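Local coordinates for protein integrase (Bovine immunodeficiency virus, PDB 3KKS) that probably catalyses the insertion of viral DNA into host DNA, as the RNase H-like catalytic core of a retroviral integrase, at residues A98-D101 / L102-L106; V125-N128 / K129-G133; G136-P139 / Y140-Y143. One frame throughout, in Å; residues are numbered along the deposited sequence.

How the contacts relate
All three contacts are local and follow one another along the C-terminal half of this RNase H-like catalytic core. Contact 1 lies on helix 89-109, which packs on strands 4-12 and 15-22. Contact 2 is the end of helix 116-129 and the loop after it, its centre about 12 Å from that of contact 1; Arg131 NH2 reaches Asp101 OD1, and Leu127 packs on Leu102 and Arg105. Contact 3 starts helix 139-148 and touches contact 2 where Tyr140 N meets Asn128 O. Its centre is about 8 Å from that of contact 2 and about 18 Å from that of contact 1, which it does not touch; contact 2 bridges them, tying three successive helices together.

Contact 1. Residues A98-D101 / L102-L106; sequences AHRD and LKDRL
The guanidinium of Arg100 and the carboxylate of Asp104 are nearly parallel, their planes 5° apart, but offset, and Asp104 OD1 comes at the guanidinium obliquely, neither over a face nor at an edge. It makes a long salt bridge, 3.3 Å from Arg100 NE to Asp104 OD1. Asp101 supplies the other acid: its OD2 takes a hydrogen bond of 3.0 Å from Arg100 NE, met nearly along the C-O axis of the carboxylate, and a weak one from NH2. Bends at chi2 and chi3 (-79° and -56°) fold the arginine chain back so that NE faces both acids. Beneath this lie the i to i+4 bonds of helix 89-109, such as Leu102 N to Ala98 O at 2.8 Å. Elsewhere on the helix, Lys103 CG lies 3.0 Å from His99 O, while Arg105 runs its CG past Asp101 O and sends NE to Ser126 OG. Asp101 OD1 has a partner of its own, Arg131 NH2. Asp101 OD2 and Asp104 OD1 are 4.2 Å apart, two like charges that Arg100 probably screens, and Asp101, buried between two arginines, is thus likely to stay ionised.

Contact 2. Residues V125-N128 / K129-G133; sequences VSLN and KKRGG
Helix 116-129 makes its last turn here, with Lys129 N bonded to Val125 O at 2.8 Å and Lys130 N to Ser126 O at 3.1 Å, before the backbone leaves helical angles at Lys130. Arg131 then turns back on the helix end. Its chain starts with CG between the backbone N and the carbonyl carbon (chi1 62°) and bends twice more, which lays the guanidinium beside Leu127, the two side chains pointing the same way. Leu127 CD2 sits over the centre of one guanidinium face, 3.8 Å above the plane. At the edge, in that same plane, Leu127 O appears to accept a bond from NH1, although the place of this oxygen is less sure. On the outer side the extended chain of Lys130 runs back along the helix, its CB 3.5 Å from Ser126 O and its CE 3.9 Å from Val125 CG1. Asn128 ND2 bonds to Val28 O. The methyl on its face and the acid of Asp101, on helix 89-109, probably limit the rotation of the Arg131 guanidinium, with Leu127 O a less certain third hold, and its positive charge probably complements the partial negative charge at the C-terminal end of the helix.

Contact 3. Residues G136-P139 / Y140-Y143; sequences GHTP and YEIY
A capping box opens helix 139-148: Thr138 is the N-cap, and Glu141, three residues on, returns the bond. In one direction Glu141 N gives a hydrogen bond to Thr138 OG1, 2.9 Å long, although the position of that hydroxyl oxygen is less sure. In the other, Thr138 N donates to Glu141 OE1, on the anti side of the carboxylate; at 2.5 Å this bond is unusually short, and its exact geometry is doubtful. The threonine torsion suits the task, since chi1 of 68° sets OG1 between the backbone N and the carbonyl carbon, turned to the first turn of the helix. The glutamate chain, extended beyond CG, crosses the threonine side chain at about a right angle, and its OE1 also passes 3.6 Å from Thr138 CG2.

From the same residues the ordinary helical bonds begin. Ile142 N meets Thr138 O at 3.0 Å, the carbonyl being approached nearly end-on at 166°, and Tyr143 N meets Pro139 O at the same length. Pro139 occupies the first turn, where its lack of an N-H costs no helical bond, and its ring packs against Arg131 of the preceding loop. Tyr140 uses its backbone N for Asn128 O and its ring for a cation-pi contact with Lys129, so the new helix starts directly against the end of the last one. From the next turn, Tyr143 reaches inward: its OH takes a hydrogen bond from Thr53 N, and its ring meets Tyr52 edge-to-face. Just before the cap, a small apolar touch joins His137 to the helix, His137 CB lying 3.9 Å from Ile142 CG1.

Contact 1. Residues A98-D101 / L102-L106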
loop_
_atom_site.group_PDB
_atom_site.type_symbol
_atom_site.label_atom_id
_atom_site.label_comp_id
_atom_site.label_asym_id
_atom_site.label_seq_id
_atom_site.Cartn_x
_atom_site.Cartn_y
_atom_site.Cartn_z
ATOM N N ALA A 98 8.176 5.088 2.902
ATOM C CA ALA A 98 7.873 3.712 2.514
ATOM C C ALA A 98 8.159 3.461 1.036
ATOM O O ALA A 98 8.727 2.435 0.681
ATOM C CB ALA A 98 6.406 3.383 2.828
ATOM N N HIS A 99 7.765 4.387 0.171
ATOM C CA HIS A 99 8.005 4.217 -1.261
ATOM C C HIS A 99 9.492 4.183 -1.567
ATOM O O HIS A 99 9.938 3.456 -2.451
ATOM C CB HIS A 99 7.349 5.349 -2.059
ATOM C CG HIS A 99 5.888 5.142 -2.306
ATOM N ND1 HIS A 99 5.381 4.861 -3.558
ATOM C CD2 HIS A 99 4.829 5.157 -1.465
ATOM C CE1 HIS A 99 4.070 4.714 -3.475
ATOM N NE2 HIS A 99 3.709 4.889 -2.217
ATOM N N ARG A 100 10.252 4.981 -0.828
ATOM C CA ARG A 100 11.698 5.058 -1.000
ATOM C C ARG A 100 12.329 3.753 -0.525
ATOM O O ARG A 100 13.137 3.152 -1.226
ATOM C CB ARG A 100 12.240 6.245 -0.190
ATOM C CG ARG A 100 13.629 6.705 -0.572
ATOM C CD ARG A 100 14.699 5.806 0.009
ATOM N NE ARG A 100 14.599 5.693 1.463
ATOM C CZ ARG A 100 14.601 6.726 2.303
ATOM N NH1 ARG A 100 14.696 7.967 1.839
ATOM N NH2 ARG A 100 14.510 6.519 3.614
ATOM N N ASP A 101 11.939 3.317 0.666
ATOM C CA ASP A 101 12.456 2.085 1.242
ATOM C C ASP A 101 12.091 0.874 0.381
ATOM O O ASP A 101 12.858 -0.081 0.281
ATOM C CB ASP A 101 11.899 1.902 2.655
ATOM C CG ASP A 101 12.458 2.913 3.635
ATOM O OD1 ASP A 101 11.977 2.962 4.784
ATOM O OD2 ASP A 101 13.385 3.656 3.257
ATOM N N LEU A 102 10.915 0.916 -0.232
ATOM C CA LEU A 102 10.465 -0.174 -1.077
ATOM C C LEU A 102 11.352 -0.246 -2.306
ATOM O O LEU A 102 11.754 -1.330 -2.738
ATOM C CB LEU A 102 9.010 0.046 -1.507
ATOM C CG LEU A 102 8.401 -1.093 -2.324
ATOM C CD1 LEU A 102 8.341 -2.338 -1.461
ATOM C CD2 LEU A 102 7.003 -0.714 -2.817
ATOM N N LYS A 103 11.642 0.920 -2.876
ATOM C CA LYS A 103 12.480 0.991 -4.057
ATOM C C LYS A 103 13.900 0.522 -3.739
ATOM O O LYS A 103 14.557 -0.069 -4.588
ATOM C CB LYS A 103 12.471 2.415 -4.611
ATOM C CG LYS A 103 11.103 2.819 -5.155
ATOM C CD LYS A 103 11.068 4.271 -5.611
ATOM C CE LYS A 103 9.696 4.650 -6.164
ATOM N NZ LYS A 103 9.342 3.837 -7.358
ATOM N N ASP A 104 14.358 0.758 -2.514
ATOM C CA ASP A 104 15.689 0.318 -2.102
ATOM C C ASP A 104 15.720 -1.212 -2.006
ATOM O O ASP A 104 16.677 -1.848 -2.442
ATOM C CB ASP A 104 16.063 0.935 -0.745
ATOM C CG ASP A 104 16.266 2.444 -0.822
ATOM O OD1 ASP A 104 16.257 3.113 0.241
ATOM O OD2 ASP A 104 16.445 2.958 -1.949
ATOM N N ARG A 105 14.666 -1.803 -1.444
ATOM C CA ARG A 105 14.602 -3.257 -1.306
ATOM C C ARG A 105 14.479 -3.910 -2.681
ATOM O O ARG A 105 15.072 -4.957 -2.945
ATOM C CB ARG A 105 13.409 -3.664 -0.444
ATOM C CG ARG A 105 13.461 -3.153 0.994
ATOM C CD ARG A 105 14.645 -3.732 1.762
ATOM N NE ARG A 105 14.576 -3.392 3.182
ATOM C CZ ARG A 105 14.908 -2.209 3.690
ATOM N NH1 ARG A 105 15.343 -1.248 2.891
ATOM N NH2 ARG A 105 14.790 -1.984 4.995
ATOM N N LEU A 106 13.703 -3.277 -3.551
ATOM C CA LEU A 106 13.503 -3.761 -4.909
ATOM C C LEU A 106 14.851 -3.803 -5.615
ATOM O O LEU A 106 15.198 -4.793 -6.258
ATOM C CB LEU A 106 12.541 -2.827 -5.650
ATOM C CG LEU A 106 11.242 -3.376 -6.265
ATOM C CD1 LEU A 106 10.784 -4.636 -5.553
ATOM C CD2 LEU A 106 10.168 -2.306 -6.205
#

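Contact 2. Residues V125-N128 / K129-G133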
loop_
_atom_site.group_PDB
_atom_site.type_symbol
_atom_site.label_atom_id
_atom_site.label_comp_id
_atom_site.label_asym_id
_atom_site.label_seq_id
_atom_site.Cartn_x
_atom_site.Cartn_y
_atom_site.Cartn_z
ATOM N N VAL A 125 8.249 -8.273 2.599
ATOM C CA VAL A 125 8.517 -9.061 3.788
ATOM C C VAL A 125 9.598 -8.354 4.612
ATOM O O VAL A 125 9.540 -8.305 5.843
ATOM C CB VAL A 125 9.030 -10.450 3.389
ATOM C CG1 VAL A 125 9.670 -11.139 4.578
ATOM C CG2 VAL A 125 7.879 -11.271 2.844
ATOM N N SER A 126 10.587 -7.823 3.899
ATOM C CA SER A 126 11.705 -7.106 4.492
ATOM C C SER A 126 11.228 -5.852 5.215
ATOM O O SER A 126 11.599 -5.601 6.362
ATOM C CB SER A 126 12.704 -6.718 3.386
ATOM O OG SER A 126 13.717 -5.850 3.870
ATOM N N LEU A 127 10.414 -5.059 4.532
ATOM C CA LEU A 127 9.888 -3.821 5.093
ATOM C C LEU A 127 8.955 -4.039 6.261
ATOM O O LEU A 127 9.017 -3.326 7.261
ATOM C CB LEU A 127 9.134 -3.027 4.023
ATOM C CG LEU A 127 9.948 -2.537 2.822
ATOM C CD1 LEU A 127 9.041 -1.809 1.863
ATOM C CD2 LEU A 127 11.061 -1.617 3.300
ATOM N N ASN A 128 8.089 -5.035 6.135
ATOM C CA ASN A 128 7.098 -5.303 7.157
ATOM C C ASN A 128 7.476 -6.205 8.309
ATOM O O ASN A 128 6.966 -6.036 9.419
ATOM C CB ASN A 128 5.843 -5.862 6.499
ATOM C CG ASN A 128 5.237 -4.897 5.507
ATOM O OD1 ASN A 128 5.367 -3.685 5.658
ATOM N ND2 ASN A 128 4.553 -5.425 4.498
ATOM N N LYS A 129 8.372 -7.151 8.054
ATOM C CA LYS A 129 8.745 -8.115 9.071
ATOM C C LYS A 129 10.216 -8.195 9.452
ATOM O O LYS A 129 10.553 -8.876 10.416
ATOM C CB LYS A 129 8.303 -9.504 8.620
ATOM C CG LYS A 129 6.826 -9.638 8.303
ATOM C CD LYS A 129 6.528 -11.038 7.786
ATOM C CE LYS A 129 5.049 -11.347 7.831
ATOM N NZ LYS A 129 4.804 -12.733 7.352
ATOM N N LYS A 130 11.100 -7.520 8.725
ATOM C CA LYS A 130 12.518 -7.641 9.051
ATOM C C LYS A 130 13.228 -6.385 9.524
ATOM O O LYS A 130 14.445 -6.265 9.398
ATOM C CB LYS A 130 13.254 -8.255 7.858
ATOM C CG LYS A 130 12.806 -9.684 7.582
ATOM C CD LYS A 130 13.404 -10.235 6.313
ATOM C CE LYS A 130 13.120 -11.726 6.190
ATOM N NZ LYS A 130 13.511 -12.259 4.850
ATOM N N ARG A 131 12.466 -5.450 10.071
ATOM C CA ARG A 131 13.027 -4.219 10.599
ATOM C C ARG A 131 12.153 -3.816 11.776
ATOM O O ARG A 131 10.941 -4.044 11.772
ATOM C CB ARG A 131 13.028 -3.121 9.531
ATOM C CG ARG A 131 11.655 -2.744 9.049
ATOM C CD ARG A 131 11.658 -2.509 7.561
ATOM N NE ARG A 131 11.847 -1.111 7.201
ATOM C CZ ARG A 131 10.862 -0.263 6.920
ATOM N NH1 ARG A 131 9.602 -0.661 6.958
ATOM N NH2 ARG A 131 11.143 0.982 6.571
ATOM N N GLY A 132 12.777 -3.241 12.793
ATOM C CA GLY A 132 12.035 -2.817 13.960
ATOM C C GLY A 132 12.096 -1.315 14.099
ATOM O O GLY A 132 12.852 -0.640 13.397
ATOM N N GLY A 133 11.297 -0.773 14.998
ATOM C CA GLY A 133 11.333 0.656 15.184
ATOM C C GLY A 133 11.732 1.019 16.590
ATOM O O GLY A 133 12.899 1.085 16.954
#

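Contact 3. Residues G136-P139 / Y140-Y143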
loop_
_atom_site.group_PDB
_atom_site.type_symbol
_atom_site.label_atom_id
_atom_site.label_comp_id
_atom_site.label_asym_id
_atom_site.label_seq_id
_atom_site.Cartn_x
_atom_site.Cartn_y
_atom_site.Cartn_z
ATOM N N GLY A 136 11.472 -2.376 19.234
ATOM C CA GLY A 136 11.830 -3.464 18.337
ATOM C C GLY A 136 10.658 -4.020 17.546
ATOM O O GLY A 136 10.765 -5.066 16.913
ATOM N N HIS A 137 9.537 -3.308 17.570
ATOM C CA HIS A 137 8.328 -3.739 16.874
ATOM C C HIS A 137 8.367 -3.549 15.363
ATOM O O HIS A 137 8.598 -2.441 14.870
ATOM C CB HIS A 137 7.119 -2.984 17.433
ATOM C CG HIS A 137 6.909 -3.182 18.902
ATOM N ND1 HIS A 137 6.174 -2.305 19.672
ATOM C CD2 HIS A 137 7.326 -4.162 19.740
ATOM C CE1 HIS A 137 6.150 -2.736 20.922
ATOM N NE2 HIS A 137 6.840 -3.860 20.990
ATOM N N THR A 138 8.127 -4.637 14.637
ATOM C CA THR A 138 8.088 -4.597 13.180
ATOM C C THR A 138 6.768 -3.951 12.763
ATOM O O THR A 138 5.781 -4.013 13.498
ATOM C CB THR A 138 8.098 -6.009 12.561
ATOM O OG1 THR A 138 6.866 -6.676 12.876
ATOM C CG2 THR A 138 9.260 -6.816 13.087
ATOM N N PRO A 139 6.736 -3.315 11.582
ATOM C CA PRO A 139 5.502 -2.683 11.119
ATOM C C PRO A 139 4.365 -3.696 11.136
ATOM O O PRO A 139 3.213 -3.353 11.386
ATOM C CB PRO A 139 5.860 -2.243 9.704
ATOM C CG PRO A 139 7.314 -1.893 9.838
ATOM C CD PRO A 139 7.846 -3.048 10.647
ATOM N N TYR A 140 4.707 -4.950 10.872
ATOM C CA TYR A 140 3.731 -6.026 10.858
ATOM C C TYR A 140 3.138 -6.251 12.246
ATOM O O TYR A 140 1.927 -6.460 12.382
ATOM C CB TYR A 140 4.391 -7.313 10.379
ATOM C CG TYR A 140 3.429 -8.455 10.204
ATOM C CD1 TYR A 140 2.658 -8.570 9.048
ATOM C CD2 TYR A 140 3.295 -9.436 11.189
ATOM C CE1 TYR A 140 1.778 -9.636 8.872
ATOM C CE2 TYR A 140 2.418 -10.504 11.029
ATOM C CZ TYR A 140 1.666 -10.604 9.865
ATOM O OH TYR A 140 0.831 -11.689 9.675
ATOM N N GLU A 141 3.988 -6.211 13.269
ATOM C CA GLU A 141 3.539 -6.415 14.648
ATOM C C GLU A 141 2.641 -5.271 15.090
ATOM O O GLU A 141 1.645 -5.480 15.774
ATOM C CB GLU A 141 4.737 -6.516 15.600
ATOM C CG GLU A 141 5.694 -7.648 15.264
ATOM C CD GLU A 141 6.968 -7.612 16.087
ATOM O OE1 GLU A 141 7.575 -6.526 16.211
ATOM O OE2 GLU A 141 7.371 -8.673 16.601
ATOM N N ILE A 142 3.002 -4.059 14.691
ATOM C CA ILE A 142 2.234 -2.880 15.039
ATOM C C ILE A 142 0.830 -2.962 14.452
ATOM O O ILE A 142 -0.156 -2.709 15.145
ATOM C CB ILE A 142 2.941 -1.612 14.521
ATOM C CG1 ILE A 142 4.253 -1.405 15.289
ATOM C CG2 ILE A 142 2.024 -0.407 14.645
ATOM C CD1 ILE A 142 4.976 -0.115 14.947
ATOM N N TYR A 143 0.742 -3.311 13.171
ATOM C CA TYR A 143 -0.548 -3.430 12.506
ATOM C C TYR A 143 -1.378 -4.506 13.189
ATOM O O TYR A 143 -2.557 -4.302 13.486
ATOM C CB TYR A 143 -0.379 -3.811 11.032
ATOM C CG TYR A 143 -1.706 -4.093 10.366
ATOM C CD1 TYR A 143 -2.506 -3.053 9.888
ATOM C CD2 TYR A 143 -2.201 -5.394 10.286
ATOM C CE1 TYR A 143 -3.767 -3.301 9.357
ATOM C CE2 TYR A 143 -3.465 -5.656 9.755
ATOM C CZ TYR A 143 -4.241 -4.606 9.295
ATOM O OH TYR A 143 -5.495 -4.851 8.785
#